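Local coordinates for protein polysaccharide deacetylase (Bacillus cereus, PDB 4HD5) that binds zinc and probably hydrolyses carbon-nitrogen bonds other than peptide bonds, as expected of a polysaccharide deacetylase of the NodB-like family, at residues S71-Q76 and M124-K129; I79-D84 and K108-K113; V144-Y149 and L339-V344; H176-G181 and L221-F226. All coordinates share one frame; numbering follows the deposited sequence.

Contact 1: residues S71-Q76 and M124-K129; sequences SLNEVQ and MKEDGK
M124 N donates to E74 O at 2.9 Å, a fairly straight bond with an angle of 161° at the hydrogen. M124 O in turn accepts from N73 N at 3.2 Å. This bond is more bent at its hydrogen. The CA of L72 also lies 3.3 Å from M124 O, as a CA-H...O contact. The two strands run antiparallel. E74 pairs with M124, but L72 pairs with K125, so the register slips by one residue: a beta bulge where the chain turns a corner at N73. This is the far end of strands 72-81 and 115-125 in the four-stranded antiparallel sheet. Past it, K125 to G128 form a type I turn. E126, bent at chi2 (-87°), brings its carboxylate back beside the S71 side chain. S71 OG makes a weak bond of 3.3 Å to E126 OE1, and its stronger partner is K97. The L72 and K125 side chains diverge, yet L72 CD2 still touches K125 CG at 3.8 Å. The buried L72 also rests on L133 of strand 130-140.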
loop_
_atom_site.group_PDB
_atom_site.type_symbol
_atom_site.label_atom_id
_atom_site.label_comp_id
_atom_site.label_asym_id
_atom_site.label_seq_id
_atom_site.Cartn_x
_atom_site.Cartn_y
_atom_site.Cartn_z
ATOM N N SER A 71 -15.183 -40.640 -5.081
ATOM C CA SER A 71 -14.049 -41.068 -5.883
ATOM C C SER A 71 -14.056 -40.249 -7.168
ATOM O O SER A 71 -15.081 -40.179 -7.851
ATOM C CB SER A 71 -14.146 -42.564 -6.194
ATOM O OG SER A 71 -12.986 -43.015 -6.869
ATOM N N LEU A 72 -12.922 -39.623 -7.481
ATOM C CA LEU A 72 -12.814 -38.740 -8.637
ATOM C C LEU A 72 -11.682 -39.205 -9.534
ATOM O O LEU A 72 -10.615 -39.568 -9.041
ATOM C CB LEU A 72 -12.518 -37.304 -8.187
ATOM C CG LEU A 72 -13.209 -36.734 -6.946
ATOM C CD1 LEU A 72 -12.639 -35.355 -6.642
ATOM C CD2 LEU A 72 -14.720 -36.666 -7.118
ATOM N N ASN A 73 -11.899 -39.180 -10.846
ATOM C CA ASN A 73 -10.805 -39.437 -11.782
ATOM C C ASN A 73 -10.027 -38.160 -12.113
ATOM O O ASN A 73 -8.937 -38.220 -12.682
ATOM C CB ASN A 73 -11.265 -40.178 -13.058
ATOM C CG ASN A 73 -12.577 -39.659 -13.628
ATOM O OD1 ASN A 73 -12.862 -38.462 -13.597
ATOM N ND2 ASN A 73 -13.377 -40.573 -14.174
ATOM N N GLU A 74 -10.575 -37.010 -11.729
ATOM C CA GLU A 74 -9.908 -35.734 -11.964
ATOM C C GLU A 74 -10.423 -34.658 -11.013
ATOM O O GLU A 74 -11.605 -34.634 -10.659
ATOM C CB GLU A 74 -10.104 -35.291 -13.422
ATOM C CG GLU A 74 -9.439 -33.966 -13.783
ATOM C CD GLU A 74 -9.517 -33.645 -15.265
ATOM O OE1 GLU A 74 -10.029 -34.480 -16.041
ATOM O OE2 GLU A 74 -9.061 -32.554 -15.660
ATOM N N VAL A 75 -9.518 -33.782 -10.589
ATOM C CA VAL A 75 -9.902 -32.567 -9.880
ATOM C C VAL A 75 -9.252 -31.382 -10.585
ATOM O O VAL A 75 -8.083 -31.442 -10.972
ATOM C CB VAL A 75 -9.529 -32.611 -8.382
ATOM C CG1 VAL A 75 -8.031 -32.727 -8.190
ATOM C CG2 VAL A 75 -10.049 -31.378 -7.650
ATOM N N GLN A 76 -10.039 -30.329 -10.783
ATOM C CA GLN A 76 -9.549 -29.087 -11.354
ATOM C C GLN A 76 -9.443 -28.051 -10.248
ATOM O O GLN A 76 -10.348 -27.934 -9.422
ATOM C CB GLN A 76 -10.502 -28.563 -12.422
ATOM C CG GLN A 76 -10.520 -29.361 -13.711
ATOM C CD GLN A 76 -11.355 -28.684 -14.785
ATOM O OE1 GLN A 76 -11.398 -27.450 -14.876
ATOM N NE2 GLN A 76 -12.021 -29.486 -15.611
ATOM N N MET A 124 -14.427 -34.222 -11.038
ATOM C CA MET A 124 -15.272 -35.056 -11.886
ATOM C C MET A 124 -15.357 -36.456 -11.283
ATOM O O MET A 124 -14.343 -37.142 -11.147
ATOM C CB MET A 124 -14.711 -35.140 -13.305
ATOM C CG MET A 124 -15.647 -35.828 -14.287
ATOM S SD MET A 124 -14.789 -36.439 -15.743
ATOM C CE MET A 124 -14.350 -34.901 -16.555
ATOM N N LYS A 125 -16.571 -36.872 -10.931
ATOM C CA LYS A 125 -16.799 -38.188 -10.344
ATOM C C LYS A 125 -16.735 -39.319 -11.375
ATOM O O LYS A 125 -16.647 -39.081 -12.587
ATOM C CB LYS A 125 -18.160 -38.229 -9.637
ATOM C CG LYS A 125 -18.255 -37.362 -8.395
ATOM C CD LYS A 125 -19.211 -37.945 -7.361
ATOM C CE LYS A 125 -20.618 -38.164 -7.900
ATOM N NZ LYS A 125 -21.253 -36.899 -8.370
ATOM N N GLU A 126 -16.813 -40.548 -10.864
ATOM C CA GLU A 126 -16.815 -41.770 -11.682
ATOM C C GLU A 126 -18.103 -41.939 -12.498
ATOM O O GLU A 126 -18.180 -42.827 -13.354
ATOM C CB GLU A 126 -16.667 -43.025 -10.801
ATOM C CG GLU A 126 -15.643 -42.981 -9.666
ATOM C CD GLU A 126 -14.246 -43.376 -10.101
ATOM O OE1 GLU A 126 -13.796 -44.481 -9.731
ATOM O OE2 GLU A 126 -13.604 -42.579 -10.812
ATOM N N ASP A 127 -19.125 -41.133 -12.204
ATOM C CA ASP A 127 -20.399 -41.202 -12.921
ATOM C C ASP A 127 -20.549 -40.113 -14.003
ATOM O O ASP A 127 -21.631 -39.952 -14.576
ATOM C CB ASP A 127 -21.579 -41.170 -11.935
ATOM C CG ASP A 127 -21.661 -39.878 -11.135
ATOM O OD1 ASP A 127 -20.834 -38.965 -11.348
ATOM O OD2 ASP A 127 -22.570 -39.785 -10.284
ATOM N N GLY A 128 -19.466 -39.385 -14.281
ATOM C CA GLY A 128 -19.448 -38.379 -15.344
ATOM C C GLY A 128 -19.808 -36.969 -14.902
ATOM O O GLY A 128 -19.566 -36.013 -15.636
ATOM N N LYS A 129 -20.382 -36.837 -13.708
ATOM C CA LYS A 129 -20.824 -35.541 -13.200
ATOM C C LYS A 129 -19.651 -34.747 -12.636
ATOM O O LYS A 129 -18.743 -35.318 -12.034
ATOM C CB LYS A 129 -21.876 -35.730 -12.104
ATOM C CG LYS A 129 -23.108 -36.516 -12.524
ATOM C CD LYS A 129 -24.121 -36.573 -11.393
ATOM C CE LYS A 129 -25.099 -37.726 -11.564
ATOM N NZ LYS A 129 -25.852 -37.662 -12.851
#

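Contact 2: residues I79-D84 and K108-K113; sequences IWRTAD and KEFEGK
The F110 ring turns its edge to the strand: I79 O lies in the ring plane, 3.5 Å from F110 CZ. I79 CG2 adds an apolar contact with the same CZ atom at 4.2 Å. The R81 guanidinium is covered on one face by K113 CB, which sits nearer its rim than its centre, 3.5 Å from R81 NE. The guanidinium and ring planes are 51° apart, so the two do not stack. R81 CD passes the ring obliquely. In the guanidinium plane, R81 NH1 forms a salt bridge to D84 OD2 at 2.8 Å. N197 and the backbone O of R114 also bind this arginine. The bend at chi3 (74°) turns the head back toward D84. K113 is extended beyond CG and crosses R81 at about a right angle. One water joins D84 OD1, at 2.8 Å, to K113 NZ, at 2.6 Å. F110 and K113 are the first and last residues of a type I' turn, and both side chains point back to the end of strand 72-81. F110 also meets F117 edge to face. K113 NZ and R81 NH1 stay 5.0 Å apart. D84 probably offsets both charges, one directly and one through water.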
loop_
_atom_site.group_PDB
_atom_site.type_symbol
_atom_site.label_atom_id
_atom_site.label_comp_id
_atom_site.label_asym_id
_atom_site.label_seq_id
_atom_site.Cartn_x
_atom_site.Cartn_y
_atom_site.Cartn_z
ATOM N N ILE A 79 -7.657 -20.987 -10.201
ATOM C CA ILE A 79 -6.878 -20.072 -9.368
ATOM C C ILE A 79 -6.842 -18.713 -10.054
ATOM O O ILE A 79 -6.504 -18.612 -11.235
ATOM C CB ILE A 79 -5.449 -20.625 -9.138
ATOM C CG1 ILE A 79 -5.525 -22.048 -8.559
ATOM C CG2 ILE A 79 -4.643 -19.722 -8.221
ATOM C CD1 ILE A 79 -4.198 -22.650 -8.143
ATOM N N TRP A 80 -7.222 -17.668 -9.319
ATOM C CA TRP A 80 -7.139 -16.312 -9.829
ATOM C C TRP A 80 -6.743 -15.340 -8.733
ATOM O O TRP A 80 -6.998 -15.582 -7.555
ATOM C CB TRP A 80 -8.459 -15.889 -10.477
ATOM C CG TRP A 80 -9.578 -15.658 -9.523
ATOM C CD1 TRP A 80 -9.981 -14.461 -9.010
ATOM C CD2 TRP A 80 -10.454 -16.649 -8.969
ATOM N NE1 TRP A 80 -11.049 -14.642 -8.169
ATOM C CE2 TRP A 80 -11.363 -15.976 -8.127
ATOM C CE3 TRP A 80 -10.557 -18.038 -9.103
ATOM C CZ2 TRP A 80 -12.366 -16.646 -7.418
ATOM C CZ3 TRP A 80 -11.555 -18.704 -8.404
ATOM C CH2 TRP A 80 -12.446 -18.006 -7.567
ATOM N N ARG A 81 -6.100 -14.249 -9.137
ATOM C CA ARG A 81 -5.803 -13.150 -8.227
ATOM C C ARG A 81 -7.036 -12.276 -8.025
ATOM O O ARG A 81 -7.706 -11.882 -8.992
ATOM C CB ARG A 81 -4.645 -12.315 -8.756
ATOM C CG ARG A 81 -3.321 -13.057 -8.788
ATOM C CD ARG A 81 -2.276 -12.298 -9.586
ATOM N NE ARG A 81 -1.782 -11.122 -8.862
ATOM C CZ ARG A 81 -2.012 -9.845 -9.174
ATOM N NH1 ARG A 81 -2.754 -9.508 -10.224
ATOM N NH2 ARG A 81 -1.488 -8.888 -8.420
ATOM N N THR A 82 -7.330 -11.968 -6.768
ATOM C CA THR A 82 -8.465 -11.117 -6.428
ATOM C C THR A 82 -8.409 -9.797 -7.201
ATOM O O THR A 82 -9.442 -9.291 -7.645
ATOM C CB THR A 82 -8.509 -10.832 -4.913
ATOM O OG1 THR A 82 -8.671 -12.068 -4.201
ATOM C CG2 THR A 82 -9.650 -9.890 -4.556
ATOM N N ALA A 83 -7.198 -9.268 -7.378
ATOM C CA ALA A 83 -6.998 -8.024 -8.113
ATOM C C ALA A 83 -7.431 -8.103 -9.578
ATOM O O ALA A 83 -7.922 -7.125 -10.131
ATOM C CB ALA A 83 -5.551 -7.598 -8.018
ATOM N N ASP A 84 -7.258 -9.262 -10.202
ATOM C CA ASP A 84 -7.594 -9.437 -11.618
ATOM C C ASP A 84 -9.043 -9.861 -11.831
ATOM O O ASP A 84 -9.652 -9.520 -12.840
ATOM C CB ASP A 84 -6.665 -10.466 -12.253
ATOM C CG ASP A 84 -5.219 -10.022 -12.258
ATOM O OD1 ASP A 84 -4.956 -8.809 -12.386
ATOM O OD2 ASP A 84 -4.341 -10.894 -12.134
ATOM N N LYS A 108 5.277 -17.749 -11.153
ATOM C CA LYS A 108 5.741 -17.566 -12.537
ATOM C C LYS A 108 4.600 -17.812 -13.534
ATOM O O LYS A 108 4.603 -17.253 -14.627
ATOM C CB LYS A 108 6.929 -18.488 -12.859
ATOM C CG LYS A 108 6.554 -19.955 -13.034
ATOM C CD LYS A 108 7.767 -20.871 -13.109
ATOM C CE LYS A 108 7.326 -22.329 -13.167
ATOM N NZ LYS A 108 8.461 -23.285 -13.308
ATOM N N GLU A 109 3.639 -18.648 -13.147
ATOM C CA GLU A 109 2.420 -18.872 -13.925
ATOM C C GLU A 109 1.595 -17.595 -14.135
ATOM O O GLU A 109 0.840 -17.495 -15.106
ATOM C CB GLU A 109 1.540 -19.922 -13.241
ATOM C CG GLU A 109 2.156 -21.309 -13.125
ATOM C CD GLU A 109 2.452 -21.943 -14.468
ATOM O OE1 GLU A 109 1.715 -21.667 -15.437
ATOM O OE2 GLU A 109 3.426 -22.721 -14.548
ATOM N N PHE A 110 1.725 -16.636 -13.216
ATOM C CA PHE A 110 1.063 -15.340 -13.324
ATOM C C PHE A 110 2.081 -14.220 -13.536
ATOM O O PHE A 110 1.888 -13.094 -13.068
ATOM C CB PHE A 110 0.222 -15.072 -12.067
ATOM C CG PHE A 110 -0.940 -16.013 -11.905
ATOM C CD1 PHE A 110 -0.742 -17.315 -11.479
ATOM C CD2 PHE A 110 -2.230 -15.592 -12.182
ATOM C CE1 PHE A 110 -1.811 -18.182 -11.329
ATOM C CE2 PHE A 110 -3.301 -16.451 -12.039
ATOM C CZ PHE A 110 -3.092 -17.748 -11.606
ATOM N N GLU A 111 3.158 -14.538 -14.253
ATOM C CA GLU A 111 4.235 -13.586 -14.546
ATOM C C GLU A 111 4.824 -12.949 -13.293
ATOM O O GLU A 111 5.198 -11.777 -13.307
ATOM C CB GLU A 111 3.746 -12.482 -15.498
ATOM C CG GLU A 111 3.052 -13.000 -16.740
ATOM C CD GLU A 111 3.141 -12.042 -17.929
ATOM O OE1 GLU A 111 3.327 -10.824 -17.736
ATOM O OE2 GLU A 111 3.026 -12.521 -19.069
ATOM N N GLY A 112 4.903 -13.716 -12.208
ATOM C CA GLY A 112 5.496 -13.224 -10.969
ATOM C C GLY A 112 4.650 -12.212 -10.220
ATOM O O GLY A 112 5.154 -11.518 -9.338
ATOM N N LYS A 113 3.368 -12.114 -10.567
ATOM C CA LYS A 113 2.447 -11.260 -9.838
ATOM C C LYS A 113 2.115 -11.932 -8.510
ATOM O O LYS A 113 1.982 -13.159 -8.435
ATOM C CB LYS A 113 1.176 -11.013 -10.641
ATOM C CG LYS A 113 1.384 -10.167 -11.890
ATOM C CD LYS A 113 0.152 -10.233 -12.775
ATOM C CE LYS A 113 0.249 -9.274 -13.944
ATOM N NZ LYS A 113 -0.898 -9.486 -14.868
HETATM O O HOH W 1 -2.728 -7.933 -13.765
#

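Contact 3: residues V144-Y149 and L339-V344; sequences VPVLMY and LKMKRV
Strands 146-149 and 341-344 pair in parallel around L147 and V344, their short segments 61° apart, with V344 N donating to V146 O at 2.7 Å and M148 N to V344 O at 2.8 Å. L147 and V344 lie side by side and point the same way, with L147 CD2 4.0 Å from V344 CB. R343 and M148 meet at about a right angle. M148 SD sits over one face of the guanidinium, toward its rim, 3.6 Å from R343 NH2. M148 CG stands anti to the backbone N (chi1 176°), which carries the sulfur out to the arginine head. The aliphatic part of R343 runs past V146, its CG 3.6 Å from V146 CG1. V146 CG2 meets M341 CE at 3.5 Å, a tight fit. Before the pairing starts, one water fills in: it accepts from V146 N and donates to K342 O. The R343 head is held by a salt bridge to D205 and by bonds to T203 and T323 O. It lies about 6 Å from the side chain of H264, a zinc ligand, and so belongs to the surroundings of the metal site. The pair is part of the TIM-barrel sheet. Strand 199-206 flanks 146-149, strand 320-326 flanks 341-345, and helix 352-358 covers L147 and V344.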
loop_
_atom_site.group_PDB
_atom_site.type_symbol
_atom_site.label_atom_id
_atom_site.label_comp_id
_atom_site.label_asym_id
_atom_site.label_seq_id
_atom_site.Cartn_x
_atom_site.Cartn_y
_atom_site.Cartn_z
ATOM N N VAL A 144 5.314 -2.911 -1.283
ATOM C CA VAL A 144 4.568 -1.664 -1.327
ATOM C C VAL A 144 5.549 -0.513 -1.248
ATOM O O VAL A 144 6.138 -0.274 -0.196
ATOM C CB VAL A 144 3.559 -1.540 -0.169
ATOM C CG1 VAL A 144 2.710 -0.294 -0.355
ATOM C CG2 VAL A 144 2.683 -2.785 -0.077
ATOM N N PRO A 145 5.774 0.169 -2.371
ATOM C CA PRO A 145 6.558 1.387 -2.287
ATOM C C PRO A 145 5.756 2.510 -1.642
ATOM O O PRO A 145 4.587 2.706 -1.969
ATOM C CB PRO A 145 6.878 1.718 -3.743
ATOM C CG PRO A 145 6.212 0.688 -4.590
ATOM C CD PRO A 145 5.264 -0.076 -3.727
ATOM N N VAL A 146 6.396 3.220 -0.720
ATOM C CA VAL A 146 5.826 4.388 -0.103
ATOM C C VAL A 146 6.714 5.563 -0.503
ATOM O O VAL A 146 7.838 5.729 0.014
ATOM C CB VAL A 146 5.723 4.226 1.427
ATOM C CG1 VAL A 146 5.007 5.424 2.040
ATOM C CG2 VAL A 146 4.989 2.931 1.760
ATOM N N LEU A 147 6.205 6.367 -1.430
ATOM C CA LEU A 147 6.973 7.462 -2.001
ATOM C C LEU A 147 6.993 8.635 -1.029
ATOM O O LEU A 147 5.968 8.962 -0.414
ATOM C CB LEU A 147 6.374 7.930 -3.327
ATOM C CG LEU A 147 6.230 6.916 -4.449
ATOM C CD1 LEU A 147 5.660 7.588 -5.689
ATOM C CD2 LEU A 147 7.557 6.263 -4.763
ATOM N N MET A 148 8.156 9.264 -0.909
ATOM C CA MET A 148 8.302 10.442 -0.074
ATOM C C MET A 148 8.585 11.633 -0.974
ATOM O O MET A 148 9.649 11.716 -1.576
ATOM C CB MET A 148 9.451 10.269 0.930
ATOM C CG MET A 148 9.720 11.510 1.779
ATOM S SD MET A 148 10.972 11.254 3.060
ATOM C CE MET A 148 12.297 10.543 2.123
ATOM N N TYR A 149 7.621 12.542 -1.044
ATOM C CA TYR A 149 7.812 13.841 -1.664
ATOM C C TYR A 149 7.821 14.883 -0.556
ATOM O O TYR A 149 7.376 14.620 0.566
ATOM C CB TYR A 149 6.668 14.145 -2.634
ATOM C CG TYR A 149 6.678 13.345 -3.916
ATOM C CD1 TYR A 149 7.433 13.756 -5.010
ATOM C CD2 TYR A 149 5.894 12.215 -4.057
ATOM C CE1 TYR A 149 7.425 13.044 -6.192
ATOM C CE2 TYR A 149 5.874 11.498 -5.233
ATOM C CZ TYR A 149 6.648 11.907 -6.294
ATOM O OH TYR A 149 6.626 11.187 -7.457
ATOM N N LEU A 339 5.011 0.589 12.137
ATOM C CA LEU A 339 5.438 1.827 12.762
ATOM C C LEU A 339 6.892 2.195 12.447
ATOM O O LEU A 339 7.414 3.157 13.010
ATOM C CB LEU A 339 5.228 1.714 14.279
ATOM C CG LEU A 339 3.771 1.478 14.695
ATOM C CD1 LEU A 339 3.688 1.144 16.164
ATOM C CD2 LEU A 339 2.919 2.691 14.374
ATOM N N LYS A 340 7.535 1.434 11.560
ATOM C CA LYS A 340 8.925 1.681 11.163
ATOM C C LYS A 340 9.068 1.578 9.647
ATOM O O LYS A 340 10.082 1.091 9.136
ATOM C CB LYS A 340 9.866 0.662 11.815
ATOM C CG LYS A 340 9.717 0.497 13.313
ATOM C CD LYS A 340 10.598 -0.643 13.791
ATOM C CE LYS A 340 10.352 -1.002 15.237
ATOM N NZ LYS A 340 11.378 -1.987 15.688
ATOM N N MET A 341 8.049 2.045 8.930
ATOM C CA MET A 341 7.991 1.845 7.485
ATOM C C MET A 341 9.031 2.662 6.737
ATOM O O MET A 341 9.177 3.866 6.962
ATOM C CB MET A 341 6.610 2.211 6.932
ATOM C CG MET A 341 5.482 1.329 7.438
ATOM S SD MET A 341 3.908 1.756 6.662
ATOM C CE MET A 341 4.337 1.700 4.948
ATOM N N LYS A 342 9.727 1.996 5.826
ATOM C CA LYS A 342 10.668 2.651 4.928
ATOM C C LYS A 342 9.935 3.418 3.851
ATOM O O LYS A 342 8.778 3.144 3.569
ATOM C CB LYS A 342 11.584 1.614 4.289
ATOM C CG LYS A 342 12.485 0.943 5.304
ATOM C CD LYS A 342 13.397 -0.080 4.659
ATOM C CE LYS A 342 14.226 -0.798 5.711
ATOM N NZ LYS A 342 13.494 -1.969 6.280
ATOM N N ARG A 343 10.609 4.397 3.268
ATOM C CA ARG A 343 10.052 5.122 2.152
ATOM C C ARG A 343 11.075 5.289 1.035
ATOM O O ARG A 343 12.301 5.223 1.272
ATOM C CB ARG A 343 9.523 6.476 2.617
ATOM C CG ARG A 343 8.230 6.367 3.403
ATOM C CD ARG A 343 7.533 7.710 3.523
ATOM N NE ARG A 343 8.224 8.599 4.468
ATOM C CZ ARG A 343 7.869 9.863 4.713
ATOM N NH1 ARG A 343 6.842 10.407 4.061
ATOM N NH2 ARG A 343 8.550 10.586 5.599
ATOM N N VAL A 344 10.551 5.453 -0.176
ATOM C CA VAL A 344 11.348 5.691 -1.378
ATOM C C VAL A 344 11.438 7.207 -1.568
ATOM O O VAL A 344 10.421 7.879 -1.763
ATOM C CB VAL A 344 10.702 5.041 -2.635
ATOM C CG1 VAL A 344 11.533 5.300 -3.889
ATOM C CG2 VAL A 344 10.520 3.548 -2.447
HETATM O O HOH W 2 8.572 2.129 0.864
#

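Contact 4: residues H176-G181 and L221-F226; sequences HLKDNG and LKDDTF
K178 NZ reaches two oxygens of the loop, L221 O and D223 OD2, each at 2.8 Å. The second is a salt bridge, and the lysine nitrogen comes from above the carboxylate plane. The stem of K178 lies across F226. Its CB stands over the centre of the ring, 3.8 Å from the centroid and 9° off the normal, a CH-pi contact. The K178 chain is fully extended, with CG turned away from its backbone N (chi1 174°). This length lets it span the ring and still reach the loop oxygens. The contact joins the C-terminal end of helix 167-179 to the loop between helix 211-221 and strand 230-234. The helix ends in a Schellman motif with G181 as C-prime. In the loop, D223 OD1 accepts from F226 N at 2.9 Å, an Asx motif, and from T225 OG1 at 2.6 Å. These bonds fix the carboxylate whose other oxygen takes the lysine. Deeper in, F226 and L177 both pack on L184 of strand 183-185.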
loop_
_atom_site.group_PDB
_atom_site.type_symbol
_atom_site.label_atom_id
_atom_site.label_comp_id
_atom_site.label_asym_id
_atom_site.label_seq_id
_atom_site.Cartn_x
_atom_site.Cartn_y
_atom_site.Cartn_z
ATOM N N HIS A 176 3.268 8.239 -15.291
ATOM C CA HIS A 176 3.865 6.909 -15.387
ATOM C C HIS A 176 3.073 5.881 -14.552
ATOM O O HIS A 176 2.793 4.755 -15.013
ATOM C CB HIS A 176 5.337 6.930 -14.979
ATOM C CG HIS A 176 5.924 5.565 -14.814
ATOM N ND1 HIS A 176 6.331 4.797 -15.884
ATOM C CD2 HIS A 176 6.150 4.820 -13.707
ATOM C CE1 HIS A 176 6.776 3.634 -15.442
ATOM N NE2 HIS A 176 6.689 3.630 -14.124
ATOM N N LEU A 177 2.678 6.274 -13.345
ATOM C CA LEU A 177 1.829 5.426 -12.499
ATOM C C LEU A 177 0.470 5.138 -13.172
ATOM O O LEU A 177 -0.042 4.007 -13.110
ATOM C CB LEU A 177 1.617 6.073 -11.124
ATOM C CG LEU A 177 2.872 6.369 -10.275
ATOM C CD1 LEU A 177 2.477 6.882 -8.904
ATOM C CD2 LEU A 177 3.761 5.145 -10.132
ATOM N N LYS A 178 -0.112 6.152 -13.806
ATOM C CA LYS A 178 -1.410 6.003 -14.490
ATOM C C LYS A 178 -1.303 5.044 -15.673
ATOM O O LYS A 178 -2.070 4.088 -15.792
ATOM C CB LYS A 178 -1.931 7.359 -14.967
ATOM C CG LYS A 178 -3.207 7.298 -15.818
ATOM C CD LYS A 178 -3.711 8.696 -16.108
ATOM C CE LYS A 178 -5.002 8.684 -16.910
ATOM N NZ LYS A 178 -5.563 10.056 -17.010
ATOM N N ASP A 179 -0.327 5.294 -16.529
ATOM C CA ASP A 179 -0.159 4.509 -17.742
ATOM C C ASP A 179 0.237 3.048 -17.473
ATOM O O ASP A 179 -0.023 2.178 -18.296
ATOM C CB ASP A 179 0.856 5.193 -18.668
ATOM C CG ASP A 179 0.361 6.544 -19.199
ATOM O OD1 ASP A 179 -0.848 6.862 -19.074
ATOM O OD2 ASP A 179 1.191 7.311 -19.736
ATOM N N ASN A 180 0.851 2.767 -16.328
ATOM C CA ASN A 180 1.290 1.402 -16.015
ATOM C C ASN A 180 0.396 0.705 -14.994
ATOM O O ASN A 180 0.734 -0.359 -14.497
ATOM C CB ASN A 180 2.760 1.402 -15.577
ATOM C CG ASN A 180 3.692 1.717 -16.727
ATOM O OD1 ASN A 180 4.063 0.835 -17.503
ATOM N ND2 ASN A 180 4.039 2.992 -16.874
ATOM N N GLY A 181 -0.743 1.315 -14.687
ATOM C CA GLY A 181 -1.783 0.653 -13.926
ATOM C C GLY A 181 -1.473 0.489 -12.452
ATOM O O GLY A 181 -1.863 -0.503 -11.845
ATOM N N LEU A 221 -5.377 14.575 -13.863
ATOM C CA LEU A 221 -5.130 13.222 -14.380
ATOM C C LEU A 221 -6.271 12.259 -14.064
ATOM O O LEU A 221 -6.320 11.152 -14.588
ATOM C CB LEU A 221 -3.825 12.656 -13.800
ATOM C CG LEU A 221 -2.523 13.351 -14.206
ATOM C CD1 LEU A 221 -1.339 12.674 -13.543
ATOM C CD2 LEU A 221 -2.368 13.349 -15.720
ATOM N N LYS A 222 -7.179 12.678 -13.192
ATOM C CA LYS A 222 -8.304 11.853 -12.788
ATOM C C LYS A 222 -9.233 11.618 -13.978
ATOM O O LYS A 222 -9.516 12.538 -14.735
ATOM C CB LYS A 222 -9.062 12.550 -11.662
ATOM C CG LYS A 222 -10.198 11.761 -11.046
ATOM C CD LYS A 222 -10.809 12.566 -9.902
ATOM C CE LYS A 222 -11.837 11.774 -9.109
ATOM N NZ LYS A 222 -13.214 11.963 -9.633
ATOM N N ASP A 223 -9.674 10.379 -14.144
ATOM C CA ASP A 223 -10.713 10.047 -15.110
ATOM C C ASP A 223 -11.315 8.696 -14.730
ATOM O O ASP A 223 -11.020 8.173 -13.657
ATOM C CB ASP A 223 -10.171 10.064 -16.548
ATOM C CG ASP A 223 -9.021 9.096 -16.765
ATOM O OD1 ASP A 223 -8.969 8.035 -16.108
ATOM O OD2 ASP A 223 -8.172 9.399 -17.625
ATOM N N ASP A 224 -12.150 8.139 -15.605
ATOM C CA ASP A 224 -12.863 6.892 -15.321
ATOM C C ASP A 224 -11.937 5.768 -14.877
ATOM O O ASP A 224 -12.284 4.993 -13.983
ATOM C CB ASP A 224 -13.658 6.439 -16.551
ATOM C CG ASP A 224 -14.732 7.432 -16.951
ATOM O OD1 ASP A 224 -14.954 8.413 -16.210
ATOM O OD2 ASP A 224 -15.353 7.234 -18.017
ATOM N N THR A 225 -10.765 5.687 -15.500
ATOM C CA THR A 225 -9.800 4.643 -15.193
ATOM C C THR A 225 -8.986 4.983 -13.943
ATOM O O THR A 225 -8.846 4.148 -13.054
ATOM C CB THR A 225 -8.831 4.416 -16.368
ATOM O OG1 THR A 225 -8.270 5.670 -16.773
ATOM C CG2 THR A 225 -9.558 3.799 -17.555
ATOM N N PHE A 226 -8.471 6.211 -13.880
ATOM C CA PHE A 226 -7.466 6.589 -12.879
ATOM C C PHE A 226 -8.062 7.416 -11.740
ATOM O O PHE A 226 -8.565 8.512 -11.954
ATOM C CB PHE A 226 -6.343 7.376 -13.557
ATOM C CG PHE A 226 -5.146 7.616 -12.682
ATOM C CD1 PHE A 226 -4.398 6.550 -12.198
ATOM C CD2 PHE A 226 -4.750 8.902 -12.366
ATOM C CE1 PHE A 226 -3.283 6.769 -11.408
ATOM C CE2 PHE A 226 -3.638 9.128 -11.577
ATOM C CZ PHE A 226 -2.907 8.061 -11.094
#

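How the contacts relate
Contacts 1 and 2 lie in the antiparallel sheet region that precedes the barrel, and contacts 3 and 4 belong to the barrel itself. Contacts 1 and 2 share strand 72-81, and their centres are 27 Å apart. Contact 2 is nested within the loop that contact 1 closes. Contact 4 is likewise nested in the loop closed by contact 3. The centres of contacts 3 and 4 are 21 Å apart and their nearest atoms about 5 Å. Contact 2 is the nearer of the first pair to the barrel, with nearest atoms about 11 Å from contact 3 and about 9 Å from contact 4. Of the four, contact 3 comes near the metal: its R343 side chain is about 7 Å from the zinc ion bound by D206, H264 and H268.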